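Local coordinates for protein putative transcriptional regulator (Streptomyces coelicolor A3, PDB 2PQQ) that probably acts as a DNA-binding transcription factor of the cAMP receptor protein family, this chain being its N-terminal, cyclic nucleotide-binding domain, at residues Ser27-Leu33 against Glu100-Leu106; Asp4-Arg8 against Ser21-Arg25. All blocks are in the same frame, centred on the assembly; numbering follows the deposited sequence.

Contact 1 of 2, residues Ser27-Leu33 against Glu100-Leu106; sequences SMSEVTL and EVKLLAL
Ser27 meets Leu106 through CB, 3.8 Å from Leu106 CD1, while its OG turns back to the carbonyl of Glu23. In selenomethionine Met28, SE lies 3.9 Å from Leu104 CB, the side chains crossing at about a right angle, and the bend at chi3 (110°) swings CE toward Leu104 O (3.6 Å). From Ser29 on, the strands pair antiparallel: Ser29, Val31 and Leu33 each exchange two backbone hydrogen bonds, with Ala105, Leu103 and Val101 respectively. Glu30 has CG 4.0 Å from Leu104 CD2; its bend at chi2 (-85°) brings the carboxylate back over the neighbouring strand, OE1 3.0 Å from Leu103 O, two acceptors facing each other without a bond. Lys102 NZ does not touch this carboxylate. On the other face, Val31 sets CG1 against Leu103 CD1 at 3.7 Å. Thr32 and Lys102 run side by side, Thr32 CB 4.0 Å from Lys102 CG. Leu33 CG shares the Leu103 CD1 methyl, at 4.0 Å. The pair belongs to the beta-roll of the cyclic nucleotide-binding domain: strand 45-54 bonds to the other edge of strand 101-107, Leu39 packs on Leu33 and Leu103, and Leu24 of helix 18-27 on Leu106.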
loop_
_atom_site.group_PDB
_atom_site.type_symbol
_atom_site.label_atom_id
_atom_site.label_comp_id
_atom_site.label_asym_id
_atom_site.label_seq_id
_atom_site.Cartn_x
_atom_site.Cartn_y
_atom_site.Cartn_z
ATOM N N SER A 27 10.559 -32.463 -0.281
ATOM C CA SER A 27 10.904 -31.774 0.980
ATOM C C SER A 27 9.722 -31.539 1.889
ATOM O O SER A 27 9.898 -31.314 3.086
ATOM C CB SER A 27 11.573 -30.448 0.669
ATOM O OG SER A 27 12.853 -30.710 0.141
HETATM N N MSE A 28 8.510 -31.615 1.328
HETATM C CA MSE A 28 7.306 -31.249 2.075
HETATM C C MSE A 28 6.720 -32.404 2.886
HETATM O O MSE A 28 6.973 -33.579 2.595
HETATM C CB MSE A 28 6.238 -30.660 1.142
HETATM C CG MSE A 28 6.668 -29.328 0.525
HETATM SE SE MSE A 28 5.457 -28.711 -0.879
HETATM C CE MSE A 28 4.695 -27.207 0.120
ATOM N N SER A 29 5.951 -32.057 3.914
ATOM C CA SER A 29 5.224 -33.059 4.681
ATOM C C SER A 29 3.714 -32.955 4.506
ATOM O O SER A 29 3.166 -31.852 4.306
ATOM C CB SER A 29 5.640 -33.044 6.155
ATOM O OG SER A 29 5.981 -31.740 6.570
ATOM N N GLU A 30 3.056 -34.113 4.526
ATOM C CA GLU A 30 1.613 -34.214 4.363
ATOM C C GLU A 30 0.952 -33.899 5.697
ATOM O O GLU A 30 1.414 -34.348 6.739
ATOM C CB GLU A 30 1.228 -35.641 3.961
ATOM C CG GLU A 30 0.850 -35.822 2.502
ATOM C CD GLU A 30 -0.614 -35.482 2.256
ATOM O OE1 GLU A 30 -0.934 -34.267 2.171
ATOM O OE2 GLU A 30 -1.437 -36.435 2.153
ATOM N N VAL A 31 -0.105 -33.099 5.655
ATOM C CA VAL A 31 -0.932 -32.813 6.824
ATOM C C VAL A 31 -2.398 -33.113 6.419
ATOM O O VAL A 31 -2.804 -32.798 5.305
ATOM C CB VAL A 31 -0.741 -31.329 7.298
ATOM C CG1 VAL A 31 -1.651 -31.007 8.457
ATOM C CG2 VAL A 31 0.713 -31.061 7.700
ATOM N N THR A 32 -3.173 -33.755 7.290
ATOM C CA THR A 32 -4.600 -33.938 7.014
ATOM C C THR A 32 -5.426 -33.540 8.235
ATOM O O THR A 32 -5.118 -33.910 9.365
ATOM C CB THR A 32 -4.940 -35.378 6.462
ATOM O OG1 THR A 32 -6.346 -35.668 6.596
ATOM C CG2 THR A 32 -4.141 -36.431 7.195
ATOM N N LEU A 33 -6.444 -32.732 7.985
ATOM C CA LEU A 33 -7.302 -32.216 9.023
ATOM C C LEU A 33 -8.693 -32.787 8.819
ATOM O O LEU A 33 -9.134 -32.914 7.689
ATOM C CB LEU A 33 -7.391 -30.698 8.904
ATOM C CG LEU A 33 -6.139 -29.856 8.896
ATOM C CD1 LEU A 33 -6.525 -28.396 8.662
ATOM C CD2 LEU A 33 -5.458 -30.045 10.224
ATOM N N GLU A 100 -12.925 -31.964 5.338
ATOM C CA GLU A 100 -11.717 -32.764 5.278
ATOM C C GLU A 100 -10.710 -31.951 4.472
ATOM O O GLU A 100 -11.017 -31.488 3.375
ATOM C CB GLU A 100 -11.977 -34.095 4.574
ATOM C CG GLU A 100 -10.759 -35.009 4.552
ATOM C CD GLU A 100 -10.449 -35.544 3.173
ATOM O OE1 GLU A 100 -11.154 -36.473 2.700
ATOM O OE2 GLU A 100 -9.480 -35.043 2.565
ATOM N N VAL A 101 -9.525 -31.742 5.032
ATOM C CA VAL A 101 -8.487 -30.986 4.344
ATOM C C VAL A 101 -7.180 -31.782 4.290
ATOM O O VAL A 101 -6.811 -32.456 5.251
ATOM C CB VAL A 101 -8.201 -29.613 5.030
ATOM C CG1 VAL A 101 -7.179 -28.798 4.232
ATOM C CG2 VAL A 101 -9.502 -28.798 5.203
ATOM N N LYS A 102 -6.494 -31.690 3.159
ATOM C CA LYS A 102 -5.119 -32.159 3.050
ATOM C C LYS A 102 -4.270 -30.993 2.577
ATOM O O LYS A 102 -4.727 -30.156 1.769
ATOM C CB LYS A 102 -5.012 -33.338 2.086
ATOM C CG LYS A 102 -5.604 -34.632 2.625
ATOM C CD LYS A 102 -5.494 -35.774 1.609
ATOM C CE LYS A 102 -6.437 -36.929 1.931
ATOM N NZ LYS A 102 -6.137 -37.582 3.254
ATOM N N LEU A 103 -3.056 -30.920 3.124
ATOM C CA LEU A 103 -2.107 -29.856 2.825
ATOM C C LEU A 103 -0.697 -30.434 2.700
ATOM O O LEU A 103 -0.408 -31.507 3.238
ATOM C CB LEU A 103 -2.072 -28.793 3.939
ATOM C CG LEU A 103 -3.350 -28.282 4.617
ATOM C CD1 LEU A 103 -3.533 -28.987 5.933
ATOM C CD2 LEU A 103 -3.245 -26.800 4.852
ATOM N N LEU A 104 0.167 -29.704 2.005
ATOM C CA LEU A 104 1.596 -30.005 2.006
ATOM C C LEU A 104 2.280 -28.850 2.723
ATOM O O LEU A 104 1.980 -27.703 2.428
ATOM C CB LEU A 104 2.096 -30.110 0.568
ATOM C CG LEU A 104 1.639 -31.402 -0.123
ATOM C CD1 LEU A 104 2.002 -31.378 -1.615
ATOM C CD2 LEU A 104 2.235 -32.624 0.576
ATOM N N ALA A 105 3.176 -29.143 3.648
ATOM C CA ALA A 105 3.806 -28.096 4.458
ATOM C C ALA A 105 5.300 -28.020 4.200
ATOM O O ALA A 105 5.962 -29.052 4.071
ATOM C CB ALA A 105 3.553 -28.380 5.935
ATOM N N LEU A 106 5.850 -26.812 4.136
ATOM C CA LEU A 106 7.316 -26.659 4.096
ATOM C C LEU A 106 7.728 -25.763 5.259
ATOM O O LEU A 106 7.209 -24.661 5.385
ATOM C CB LEU A 106 7.771 -26.070 2.745
ATOM C CG LEU A 106 9.290 -26.011 2.448
ATOM C CD1 LEU A 106 9.920 -27.411 2.210
ATOM C CD2 LEU A 106 9.625 -25.059 1.291
#

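Contact 2 of 2, residues Asp4-Arg8 against Ser21-Arg25. With FMT (formic acid), chain E.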
loop_
_atom_site.group_PDB
_atom_site.type_symbol
_atom_site.label_atom_id
_atom_site.label_comp_id
_atom_site.label_asym_id
_atom_site.label_seq_id
_atom_site.Cartn_x
_atom_site.Cartn_y
_atom_site.Cartn_z
ATOM N N ASP A 4 3.655 -31.518 -10.519
ATOM C CA ASP A 4 3.636 -30.648 -9.351
ATOM C C ASP A 4 3.022 -29.279 -9.662
ATOM O O ASP A 4 3.374 -28.266 -9.059
ATOM C CB ASP A 4 5.050 -30.535 -8.761
ATOM C CG ASP A 4 5.593 -31.885 -8.281
ATOM O OD1 ASP A 4 4.840 -32.611 -7.591
ATOM O OD2 ASP A 4 6.763 -32.219 -8.593
ATOM N N ASP A 5 2.068 -29.281 -10.584
ATOM C CA ASP A 5 1.414 -28.064 -11.012
ATOM C C ASP A 5 0.733 -27.426 -9.826
ATOM O O ASP A 5 0.762 -26.206 -9.705
ATOM C CB ASP A 5 0.416 -28.318 -12.162
ATOM C CG ASP A 5 -0.278 -27.033 -12.640
ATOM O OD1 ASP A 5 -1.446 -27.111 -13.067
ATOM O OD2 ASP A 5 0.332 -25.936 -12.589
ATOM N N VAL A 6 0.164 -28.247 -8.934
ATOM C CA VAL A 6 -0.473 -27.727 -7.703
ATOM C C VAL A 6 0.446 -26.830 -6.884
ATOM O O VAL A 6 -0.029 -25.925 -6.178
ATOM C CB VAL A 6 -1.089 -28.855 -6.821
ATOM C CG1 VAL A 6 -0.020 -29.622 -6.046
ATOM C CG2 VAL A 6 -2.198 -28.295 -5.869
ATOM N N LEU A 7 1.760 -27.069 -6.971
ATOM C CA LEU A 7 2.702 -26.308 -6.164
ATOM C C LEU A 7 3.114 -25.000 -6.822
ATOM O O LEU A 7 3.768 -24.176 -6.195
ATOM C CB LEU A 7 3.938 -27.144 -5.819
ATOM C CG LEU A 7 3.694 -28.462 -5.076
ATOM C CD1 LEU A 7 5.028 -29.175 -4.846
ATOM C CD2 LEU A 7 2.929 -28.251 -3.744
ATOM N N ARG A 8 2.723 -24.803 -8.074
ATOM C CA ARG A 8 3.205 -23.654 -8.832
ATOM C C ARG A 8 2.159 -22.569 -9.114
ATOM O O ARG A 8 2.479 -21.549 -9.730
ATOM C CB ARG A 8 3.838 -24.135 -10.132
ATOM C CG ARG A 8 5.134 -24.927 -9.904
ATOM C CD ARG A 8 5.874 -25.090 -11.243
ATOM N NE ARG A 8 5.090 -25.794 -12.256
ATOM C CZ ARG A 8 5.118 -27.109 -12.454
ATOM N NH1 ARG A 8 5.870 -27.885 -11.675
ATOM N NH2 ARG A 8 4.375 -27.645 -13.413
ATOM N N SER A 21 10.664 -28.185 -8.647
ATOM C CA SER A 21 9.333 -28.536 -8.143
ATOM C C SER A 21 9.331 -29.950 -7.526
ATOM O O SER A 21 8.641 -30.194 -6.536
ATOM C CB SER A 21 8.307 -28.479 -9.274
ATOM O OG SER A 21 8.227 -27.177 -9.841
ATOM N N ALA A 22 10.073 -30.880 -8.136
ATOM C CA ALA A 22 10.227 -32.219 -7.567
ATOM C C ALA A 22 10.935 -32.181 -6.189
ATOM O O ALA A 22 10.504 -32.863 -5.244
ATOM C CB ALA A 22 10.954 -33.136 -8.560
ATOM N N GLU A 23 11.981 -31.360 -6.069
ATOM C CA GLU A 23 12.740 -31.221 -4.821
ATOM C C GLU A 23 11.872 -30.630 -3.710
ATOM O O GLU A 23 11.875 -31.123 -2.589
ATOM C CB GLU A 23 13.963 -30.322 -5.011
ATOM C CG GLU A 23 14.973 -30.808 -6.061
ATOM C CD GLU A 23 15.997 -29.722 -6.434
ATOM O OE1 GLU A 23 15.703 -28.521 -6.257
ATOM O OE2 GLU A 23 17.098 -30.074 -6.891
ATOM N N LEU A 24 11.169 -29.554 -4.052
ATOM C CA LEU A 24 10.134 -28.935 -3.215
ATOM C C LEU A 24 9.149 -29.977 -2.696
ATOM O O LEU A 24 8.917 -30.058 -1.487
ATOM C CB LEU A 24 9.391 -27.867 -4.014
ATOM C CG LEU A 24 8.222 -27.167 -3.305
ATOM C CD1 LEU A 24 8.601 -26.547 -1.889
ATOM C CD2 LEU A 24 7.625 -26.130 -4.267
ATOM N N ARG A 25 8.576 -30.764 -3.604
ATOM C CA ARG A 25 7.605 -31.796 -3.233
ATOM C C ARG A 25 8.181 -32.844 -2.290
ATOM O O ARG A 25 7.550 -33.175 -1.287
ATOM C CB ARG A 25 7.001 -32.473 -4.472
ATOM C CG ARG A 25 6.023 -33.597 -4.161
ATOM C CD ARG A 25 4.905 -33.118 -3.256
ATOM N NE ARG A 25 3.997 -34.191 -2.839
ATOM C CZ ARG A 25 4.054 -34.815 -1.671
ATOM N NH1 ARG A 25 5.003 -34.506 -0.788
ATOM N NH2 ARG A 25 3.164 -35.750 -1.384
HETATM C C FMT E . 1.935 -34.235 -5.388
HETATM O O1 FMT E . 1.516 -34.633 -4.295
HETATM O O2 FMT E . 3.082 -34.436 -5.794
#
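Arg8 reaches Ser21 with the edge of its guanidinium: NH1 donates to Ser21 OG over 3.1 Å, and that oxygen lies only 13° out of the guanidinium plane. The contact belongs to the N-terminal helical part that flanks the beta-roll of this cyclic nucleotide-binding domain, where a short turn at residues 4-8 packs on helix 18-27. The Arg8 chain bends at chi3 (-60°), and this curls the guanidinium back over its own turn; Asp4 O and Asp5 CA lie against one face, both toward its rim. NH2 is held by the carbonyl of Gly1, and Ser21 OG is also bonded to the carbonyl of Asp17, so the bridge ties the N-terminal residues to the start of the helix. An alanine in place of Arg8 would probably leave Ser21 OG with the Asp17 carbonyl alone of these two partners, and cost the Gly1 carbonyl its bond to NH2, so that the N-terminal residues could move more.

Asp4 stands alongside the helix, its CB 3.9 Å from Ser21 CB. Farther along, its side chain crosses that of Arg25 at about a right angle, with OD1 3.8 Å from Arg25 CG. The carboxylate and guanidinium planes are 65° apart. Leu7 reaches the helix with one methyl: CD1 touches Leu24 CD2 at 4.0 Å and Arg25 CB at 3.9 Å. Arg25 carries its guanidinium beyond the turn to a formic acid molecule, probably from the crystallisation liquor. Formic acid O2 comes 3.1 Å from Asp4 OD1, a close contact and no hydrogen bond, whereas O1 accepts one from Arg25 NE at 2.9 Å.

Contacts 1 and 2, their centres 13 Å apart, follow one another along the chain, since helix 18-27 leads directly into strand 29-33. They also touch through side chains. Leu7 of contact 2 turns CD2 toward the sheet, 3.8 Å from Met28 SE and 3.9 Å from Leu104 CD1, so one leucine packs on both segments of contact 1 as well as on the helix. Leu24 CD1 meets Leu106 CD2 at 3.7 Å, and Arg25 NH1 lies 3.6 Å from Leu104 CD2. The formic acid bound by Arg25 also lies about 4 Å, nearest atoms, from the Leu104 side chain; as a probable crystallisation component it is no evidence of the cAMP site.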